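Local coordinates for protein Tubulin/ftsz, gtpase (Methanosaeta thermophila, PDB 3ZID) that binds GTP, probably hydrolyses it, and as a tubulin-like cytoskeletal protein is thought to help control archaeal cell shape, at residues I106-S111 / A135-I140; G170-D175 / T223-G228. One frame throughout, in Å; residues are numbered along the deposited sequence.

Both contacts are buried, and they follow one another along the chain while meeting at strand 136-143. Contact 1 (106-111 with 135-140) lies inside the parallel sheet of the nucleotide-binding domain and is held by regular backbone hydrogen bonds, with apolar side chains on both faces and GDP at one end. Contact 2 (170-175 with 223-228) lies at the outermost strand of the same sheet, where the end of helix 219-225 comes in; it buries far less surface and relies on one water, a close-fitting glycine and a folded methionine. Between them I172 N probably hydrogen-bonds to P139 O (2.8 Å), I140 CD1 packs on I172 CD1 at 3.5 Å and V138 CG1 meets M225 CE at 3.7 Å.

Contact 1: I106-S111 / A135-I140; sequences IFVMTS and ATIVPI. With GDP (guanosine-5'-diphosphate), chain C.
Two neighbouring parallel strands, 106-111 and 136-140, pair here in the buried central sheet of the GTPase domain, I106 lying beside I137 and M109 beside I140. Five backbone hydrogen bonds join them. V138 N gives the straightest, to I106 O at 2.7 Å (172° at the hydrogen), whereas V108 N reaches V138 O from above the carbonyl plane. P139 has no N-H to give, yet its CA still makes a CH···O contact of 3.2 Å with V108 O, which also accepts from I140 N. On one face F107 and V138 stand side by side: ring atom CD1 lies 3.8 Å from V138 CB, and the ring is oblique to the valine. I140 CD1 reaches the same CD1, while I140 CG1 runs alongside M109 CG at 3.7 Å. M109 keeps CG beside its backbone N (chi1 -47°), where it meets I140, and a bend at chi3 takes its end away; L201 of helix 186-210 covers both residues. The strands belong to a right-handed beta-alpha-beta crossover of the Rossmann-like tubulin/FtsZ fold, whose helix 117-131 packs on V108 and I137 on the other face. Beta-branched I106, V108 and I137 favour extended backbone; I106 meets Y132, just past that helix, and L5. At the C-terminal end of strand 105-111 the chemistry turns polar. T110 OG1 donates to S111 O at 2.6 Å, and S111, a GTP-binding residue, turns OG between its backbone N and carbonyl carbon (chi1 71°) to donate to O5' of GDP at 2.7 Å.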
ATOM      1  N   ILE A 106       7.110  -4.113 -11.044  1.00 21.29           N
ATOM      2  CA  ILE A 106       6.565  -2.763 -10.962  1.00 20.54           C
ATOM      3  C   ILE A 106       5.796  -2.585  -9.671  1.00 22.07           C
ATOM      4  O   ILE A 106       4.895  -3.367  -9.359  1.00 24.49           O
ATOM      5  CB  ILE A 106       5.647  -2.435 -12.199  1.00 26.82           C
ATOM      6  CG1 ILE A 106       6.389  -2.706 -13.524  1.00 26.49           C
ATOM      7  CG2 ILE A 106       5.155  -0.993 -12.147  1.00 22.67           C
ATOM      8  CD1 ILE A 106       5.543  -2.453 -14.813  1.00 20.16           C
ATOM      9  N   PHE A 107       6.174  -1.571  -8.910  1.00 15.23           N
ATOM     10  CA  PHE A 107       5.412  -1.180  -7.732  1.00 14.73           C
ATOM     11  C   PHE A 107       4.598   0.050  -8.028  1.00 21.49           C
ATOM     12  O   PHE A 107       5.131   1.040  -8.518  1.00 22.61           O
ATOM     13  CB  PHE A 107       6.333  -0.934  -6.540  1.00 13.99           C
ATOM     14  CG  PHE A 107       7.020  -2.188  -6.046  1.00 19.06           C
ATOM     15  CD1 PHE A 107       6.316  -3.142  -5.321  1.00 19.09           C
ATOM     16  CD2 PHE A 107       8.362  -2.423  -6.330  1.00 25.69           C
ATOM     17  CE1 PHE A 107       6.941  -4.317  -4.848  1.00 13.33           C
ATOM     18  CE2 PHE A 107       9.008  -3.579  -5.856  1.00 20.03           C
ATOM     19  CZ  PHE A 107       8.295  -4.537  -5.133  1.00 16.03           C
ATOM     20  N   VAL A 108       3.297  -0.035  -7.751  1.00 21.60           N
ATOM     21  CA  VAL A 108       2.393   1.113  -7.877  1.00 18.77           C
ATOM     22  C   VAL A 108       1.911   1.519  -6.493  1.00 19.85           C
ATOM     23  O   VAL A 108       1.139   0.812  -5.850  1.00 21.76           O
ATOM     24  CB  VAL A 108       1.197   0.820  -8.795  1.00 16.76           C
ATOM     25  CG1 VAL A 108       0.324   2.058  -8.935  1.00 18.15           C
ATOM     26  CG2 VAL A 108       1.698   0.385 -10.175  1.00 18.65           C
ATOM     27  N   MET A 109       2.407   2.657  -6.042  1.00 17.01           N
ATOM     28  CA  MET A 109       2.201   3.100  -4.684  1.00 16.72           C
ATOM     29  C   MET A 109       1.242   4.261  -4.629  1.00 18.53           C
ATOM     30  O   MET A 109       1.439   5.273  -5.295  1.00 16.77           O
ATOM     31  CB  MET A 109       3.538   3.482  -4.088  1.00 26.52           C
ATOM     32  CG  MET A 109       4.592   2.426  -4.370  1.00 36.03           C
ATOM     33  SD  MET A 109       6.173   2.950  -3.717  1.00 34.54           S
ATOM     34  CE  MET A 109       6.394   4.470  -4.607  1.00 31.86           C
ATOM     35  N   THR A 110       0.207   4.097  -3.815  1.00 19.24           N
ATOM     36  CA  THR A 110      -0.846   5.079  -3.697  1.00 21.92           C
ATOM     37  C   THR A 110      -1.639   4.864  -2.404  1.00 17.59           C
ATOM     38  O   THR A 110      -1.671   3.756  -1.850  1.00 15.97           O
ATOM     39  CB  THR A 110      -1.825   4.985  -4.911  1.00 24.72           C
ATOM     40  OG1 THR A 110      -2.891   5.913  -4.724  1.00 28.36           O
ATOM     41  CG2 THR A 110      -2.443   3.600  -5.004  1.00 27.36           C
ATOM     42  N   SER A 111      -2.310   5.919  -1.937  1.00 18.98           N
ATOM     43  CA  SER A 111      -3.400   5.731  -0.981  1.00 18.44           C
ATOM     44  C   SER A 111      -4.658   5.333  -1.751  1.00 18.49           C
ATOM     45  O   SER A 111      -4.790   5.614  -2.947  1.00 21.32           O
ATOM     46  CB  SER A 111      -3.674   7.006  -0.173  1.00 29.15           C
ATOM     47  OG  SER A 111      -4.276   8.010  -0.964  1.00 32.23           O
ATOM     48  N   ALA A 135       5.603  -8.968 -16.594  1.00 42.48           N
ATOM     49  CA  ALA A 135       5.972  -8.266 -15.362  1.00 38.43           C
ATOM     50  C   ALA A 135       5.168  -8.662 -14.126  1.00 34.53           C
ATOM     51  O   ALA A 135       3.998  -9.026 -14.209  1.00 37.65           O
ATOM     52  CB  ALA A 135       5.884  -6.761 -15.569  1.00 37.21           C
ATOM     53  N   THR A 136       5.817  -8.570 -12.974  1.00 25.83           N
ATOM     54  CA  THR A 136       5.149  -8.709 -11.700  1.00 24.67           C
ATOM     55  C   THR A 136       4.771  -7.296 -11.278  1.00 24.76           C
ATOM     56  O   THR A 136       5.644  -6.430 -11.127  1.00 23.68           O
ATOM     57  CB  THR A 136       6.073  -9.321 -10.675  1.00 31.69           C
ATOM     58  OG1 THR A 136       6.420 -10.642 -11.089  1.00 42.51           O
ATOM     59  CG2 THR A 136       5.405  -9.352  -9.289  1.00 28.79           C
ATOM     60  N   ILE A 137       3.473  -7.043 -11.142  1.00 26.95           N
ATOM     61  CA  ILE A 137       2.976  -5.696 -10.847  1.00 22.70           C
ATOM     62  C   ILE A 137       2.286  -5.703  -9.498  1.00 25.65           C
ATOM     63  O   ILE A 137       1.298  -6.404  -9.311  1.00 26.01           O
ATOM     64  CB  ILE A 137       2.015  -5.202 -11.923  1.00 24.05           C
ATOM     65  CG1 ILE A 137       2.681  -5.301 -13.300  1.00 25.39           C
ATOM     66  CG2 ILE A 137       1.577  -3.770 -11.628  1.00 26.28           C
ATOM     67  CD1 ILE A 137       1.872  -4.745 -14.456  1.00 27.46           C
ATOM     68  N   VAL A 138       2.821  -4.931  -8.557  1.00 20.73           N
ATOM     69  CA  VAL A 138       2.372  -4.996  -7.173  1.00 22.98           C
ATOM     70  C   VAL A 138       1.906  -3.642  -6.658  1.00 22.53           C
ATOM     71  O   VAL A 138       2.705  -2.715  -6.479  1.00 20.36           O
ATOM     72  CB  VAL A 138       3.510  -5.485  -6.268  1.00 27.27           C
ATOM     73  CG1 VAL A 138       3.087  -5.453  -4.803  1.00 29.74           C
ATOM     74  CG2 VAL A 138       3.960  -6.887  -6.693  1.00 26.45           C
ATOM     75  N   PRO A 139       0.595  -3.506  -6.431  1.00 19.71           N
ATOM     76  CA  PRO A 139       0.190  -2.268  -5.772  1.00 22.96           C
ATOM     77  C   PRO A 139       0.531  -2.254  -4.277  1.00 16.35           C
ATOM     78  O   PRO A 139       0.456  -3.269  -3.565  1.00 19.66           O
ATOM     79  CB  PRO A 139      -1.334  -2.224  -5.998  1.00 24.87           C
ATOM     80  CG  PRO A 139      -1.727  -3.605  -6.275  1.00 24.00           C
ATOM     81  CD  PRO A 139      -0.554  -4.247  -6.977  1.00 24.43           C
ATOM     82  N   ILE A 140       0.944  -1.075  -3.825  1.00 16.95           N
ATOM     83  CA  ILE A 140       1.118  -0.778  -2.415  1.00 16.23           C
ATOM     84  C   ILE A 140      -0.028   0.156  -2.055  1.00 22.13           C
ATOM     85  O   ILE A 140      -0.023   1.328  -2.446  1.00 19.73           O
ATOM     86  CB  ILE A 140       2.438  -0.047  -2.164  1.00 16.09           C
ATOM     87  CG1 ILE A 140       3.584  -0.762  -2.887  1.00 18.08           C
ATOM     88  CG2 ILE A 140       2.715   0.076  -0.676  1.00 19.87           C
ATOM     89  CD1 ILE A 140       3.786  -2.176  -2.429  1.00 23.19           C
TER
HETATM   90  PB  GDP C 999      -4.496  12.195  -3.718  1.00 21.50           P
HETATM   91  O1B GDP C 999      -4.262  10.804  -4.282  1.00 19.75           O
HETATM   92  O2B GDP C 999      -3.267  13.055  -3.936  1.00 20.81           O
HETATM   93  O3B GDP C 999      -5.699  12.799  -4.423  1.00 21.17           O
HETATM   94  O3A GDP C 999      -4.870  12.088  -2.161  1.00 30.29           O
HETATM   95  PA  GDP C 999      -3.853  11.528  -1.052  1.00 21.73           P
HETATM   96  O1A GDP C 999      -3.365  12.630  -0.177  1.00 19.00           O
HETATM   97  O2A GDP C 999      -2.722  10.705  -1.628  1.00 22.06           O
HETATM   98  O5' GDP C 999      -4.838  10.543  -0.286  1.00 25.02           O
HETATM   99  C5' GDP C 999      -5.248  10.869   1.033  1.00 26.63           C
HETATM  100  C4' GDP C 999      -5.069   9.625   1.892  1.00 22.92           C
HETATM  101  O4' GDP C 999      -3.672   9.329   1.952  1.00 18.04           O
HETATM  102  C3' GDP C 999      -5.521   9.928   3.295  1.00 15.33           C
HETATM  103  O3' GDP C 999      -5.915   8.684   3.871  1.00 22.01           O
HETATM  104  C2' GDP C 999      -4.260  10.434   3.938  1.00 21.96           C
HETATM  105  O2' GDP C 999      -4.303  10.185   5.339  1.00 20.99           O
HETATM  106  C1' GDP C 999      -3.201   9.571   3.282  1.00 19.80           C
HETATM  107  N9  GDP C 999      -1.892  10.204   3.116  1.00 18.52           N
HETATM  108  C8  GDP C 999      -1.624  11.389   2.534  1.00 17.14           C
HETATM  109  N7  GDP C 999      -0.287  11.609   2.508  1.00 24.03           N
HETATM  110  C5  GDP C 999       0.301  10.541   3.084  1.00 17.03           C
HETATM  111  C6  GDP C 999       1.674  10.113   3.365  1.00 14.57           C
HETATM  112  O6  GDP C 999       2.628  10.847   3.079  1.00 21.86           O
HETATM  113  N1  GDP C 999       1.854   8.931   3.953  1.00 14.27           N
HETATM  114  C2  GDP C 999       0.836   8.129   4.290  1.00 17.84           C
HETATM  115  N2  GDP C 999       1.121   6.955   4.892  1.00 17.35           N
HETATM  116  N3  GDP C 999      -0.464   8.439   4.067  1.00 18.13           N
HETATM  117  C4  GDP C 999      -0.766   9.611   3.467  1.00 20.20           C

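Contact 2: G170-D175 / T223-G228; sequences GMILVD and TVMNGG
A water donates to M225 O, near the end of helix 219-225, at 3.1 Å and accepts the N-H of M171 at 3.2 Å. This single molecule bridges the helix end to the chain leading into strand 172-175. Beside it, having no CB, G170 can bring its CA to 3.1 Å from M225 O, and its positive phi of 82° suits a glycine as well. The methionine itself folds back, bent at chi2 and chi3 (-65° and -68°), which brings its methyl CE against the start of the strand, 3.7 Å from M171 N and 3.9 Å from I172 CG1. A flexible, unbranched thioether suits such a bend. Thus the helix end abuts the outermost strand of the parallel Rossmann-like sheet, beside the mixed sheet of the second domain, whose V319 also touches M225; backbone bonds from M171 and L173 to G232 continue the pairing on the strand's far side. I172, beta-branched as befits a strand, crosses the methionine obliquely. Beyond the helix, N226 brings OD1 near G170 N without a hydrogen bond, while its ND2 makes a weak one to D169. G227 N donates to V224 O at 3.0 Å as the chain turns away.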
ATOM      1  N   GLY A 170      -1.270  -9.447  -6.461  1.00 27.92           N
ATOM      2  CA  GLY A 170      -1.356  -9.258  -5.032  1.00 26.87           C
ATOM      3  C   GLY A 170      -1.414  -7.782  -4.740  1.00 29.74           C
ATOM      4  O   GLY A 170      -1.509  -6.948  -5.638  1.00 41.37           O
ATOM      5  N   MET A 171      -1.374  -7.458  -3.468  1.00 24.93           N
ATOM      6  CA  MET A 171      -1.459  -6.086  -3.061  1.00 25.99           C
ATOM      7  C   MET A 171      -0.859  -5.997  -1.682  1.00 25.45           C
ATOM      8  O   MET A 171      -1.146  -6.829  -0.815  1.00 27.35           O
ATOM      9  CB  MET A 171      -2.927  -5.649  -3.082  1.00 27.29           C
ATOM     10  CG  MET A 171      -3.282  -4.513  -2.189  1.00 38.29           C
ATOM     11  SD  MET A 171      -4.818  -3.730  -2.712  1.00 42.06           S
ATOM     12  CE  MET A 171      -5.831  -5.129  -3.137  1.00 26.43           C
ATOM     13  N   ILE A 172       0.031  -5.036  -1.481  1.00 17.97           N
ATOM     14  CA  ILE A 172       0.530  -4.843  -0.127  1.00 17.99           C
ATOM     15  C   ILE A 172      -0.261  -3.779   0.616  1.00 19.10           C
ATOM     16  O   ILE A 172      -0.272  -2.615   0.231  1.00 19.68           O
ATOM     17  CB  ILE A 172       1.988  -4.475  -0.109  1.00 13.91           C
ATOM     18  CG1 ILE A 172       2.813  -5.735  -0.427  1.00 24.48           C
ATOM     19  CG2 ILE A 172       2.383  -3.969   1.281  1.00 13.63           C
ATOM     20  CD1 ILE A 172       4.095  -5.469  -1.158  1.00 33.64           C
ATOM     21  N   LEU A 173      -0.889  -4.187   1.706  1.00 19.80           N
ATOM     22  CA  LEU A 173      -1.731  -3.286   2.484  1.00 19.73           C
ATOM     23  C   LEU A 173      -0.916  -2.514   3.507  1.00 18.54           C
ATOM     24  O   LEU A 173      -0.162  -3.095   4.256  1.00 16.37           O
ATOM     25  CB  LEU A 173      -2.822  -4.083   3.203  1.00 20.10           C
ATOM     26  CG  LEU A 173      -3.805  -4.861   2.325  1.00 24.00           C
ATOM     27  CD1 LEU A 173      -4.744  -5.679   3.205  1.00 22.16           C
ATOM     28  CD2 LEU A 173      -4.594  -3.906   1.410  1.00 20.89           C
ATOM     29  N   VAL A 174      -1.101  -1.201   3.541  1.00 16.62           N
ATOM     30  CA  VAL A 174      -0.477  -0.343   4.539  1.00 17.98           C
ATOM     31  C   VAL A 174      -1.617   0.347   5.305  1.00 18.39           C
ATOM     32  O   VAL A 174      -2.388   1.127   4.736  1.00 18.68           O
ATOM     33  CB  VAL A 174       0.430   0.722   3.876  1.00 16.54           C
ATOM     34  CG1 VAL A 174       1.182   1.556   4.929  1.00 13.68           C
ATOM     35  CG2 VAL A 174       1.412   0.059   2.897  1.00 13.40           C
ATOM     36  N   ASP A 175      -1.734   0.048   6.591  1.00 18.83           N
ATOM     37  CA  ASP A 175      -2.842   0.575   7.386  1.00 24.02           C
ATOM     38  C   ASP A 175      -2.423   1.806   8.188  1.00 21.86           C
ATOM     39  O   ASP A 175      -1.799   1.682   9.229  1.00 21.61           O
ATOM     40  CB  ASP A 175      -3.381  -0.499   8.323  1.00 32.27           C
ATOM     41  CG  ASP A 175      -4.641  -0.051   9.077  1.00 41.76           C
ATOM     42  OD1 ASP A 175      -5.154   1.063   8.812  1.00 44.33           O
ATOM     43  OD2 ASP A 175      -5.143  -0.839   9.903  1.00 36.32           O
ATOM     44  N   THR A 223       4.003 -16.276  -6.205  1.00 29.57           N
ATOM     45  CA  THR A 223       3.194 -17.355  -5.617  1.00 30.39           C
ATOM     46  C   THR A 223       2.549 -16.933  -4.291  1.00 28.97           C
ATOM     47  O   THR A 223       1.376 -17.219  -4.041  1.00 39.41           O
ATOM     48  CB  THR A 223       4.048 -18.631  -5.388  1.00 37.12           C
ATOM     49  OG1 THR A 223       4.419 -19.203  -6.650  1.00 42.71           O
ATOM     50  CG2 THR A 223       3.286 -19.661  -4.567  1.00 22.67           C
ATOM     51  N   VAL A 224       3.328 -16.285  -3.434  1.00 24.61           N
ATOM     52  CA  VAL A 224       2.812 -15.725  -2.191  1.00 24.09           C
ATOM     53  C   VAL A 224       1.771 -14.632  -2.475  1.00 21.82           C
ATOM     54  O   VAL A 224       0.657 -14.704  -1.989  1.00 29.95           O
ATOM     55  CB  VAL A 224       3.955 -15.167  -1.306  1.00 24.13           C
ATOM     56  CG1 VAL A 224       3.389 -14.417  -0.113  1.00 24.46           C
ATOM     57  CG2 VAL A 224       4.860 -16.305  -0.839  1.00 24.27           C
ATOM     58  N   MET A 225       2.120 -13.654  -3.307  1.00 22.87           N
ATOM     59  CA  MET A 225       1.274 -12.478  -3.513  1.00 24.76           C
ATOM     60  C   MET A 225      -0.068 -12.827  -4.135  1.00 30.91           C
ATOM     61  O   MET A 225      -1.072 -12.158  -3.894  1.00 35.51           O
ATOM     62  CB  MET A 225       1.986 -11.455  -4.404  1.00 30.62           C
ATOM     63  CG  MET A 225       3.290 -10.893  -3.828  1.00 37.09           C
ATOM     64  SD  MET A 225       2.955  -9.932  -2.346  1.00 33.15           S
ATOM     65  CE  MET A 225       2.093  -8.558  -3.079  1.00 32.23           C
ATOM     66  N   ASN A 226      -0.086 -13.890  -4.925  1.00 27.50           N
ATOM     67  CA  ASN A 226      -1.306 -14.305  -5.602  1.00 28.75           C
ATOM     68  C   ASN A 226      -2.089 -15.362  -4.848  1.00 31.10           C
ATOM     69  O   ASN A 226      -3.027 -15.930  -5.375  1.00 38.07           O
ATOM     70  CB  ASN A 226      -0.998 -14.772  -7.016  1.00 36.24           C
ATOM     71  CG  ASN A 226      -0.598 -13.634  -7.920  1.00 46.21           C
ATOM     72  OD1 ASN A 226      -1.155 -12.546  -7.831  1.00 54.62           O
ATOM     73  ND2 ASN A 226       0.397 -13.860  -8.765  1.00 53.82           N
ATOM     74  N   GLY A 227      -1.714 -15.623  -3.606  1.00 37.30           N
ATOM     75  CA  GLY A 227      -2.440 -16.608  -2.827  1.00 37.99           C
ATOM     76  C   GLY A 227      -3.671 -16.004  -2.173  1.00 33.89           C
ATOM     77  O   GLY A 227      -3.821 -14.783  -2.116  1.00 28.25           O
ATOM     78  N   GLY A 228      -4.569 -16.861  -1.704  1.00 37.43           N
ATOM     79  CA  GLY A 228      -5.677 -16.434  -0.870  1.00 32.46           C
ATOM     80  C   GLY A 228      -6.491 -15.277  -1.429  1.00 31.93           C
ATOM     81  O   GLY A 228      -6.973 -15.350  -2.555  1.00 36.49           O
TER
HETATM   82  O   HOH W   1      -0.727 -10.043  -1.688  1.00 40.13           O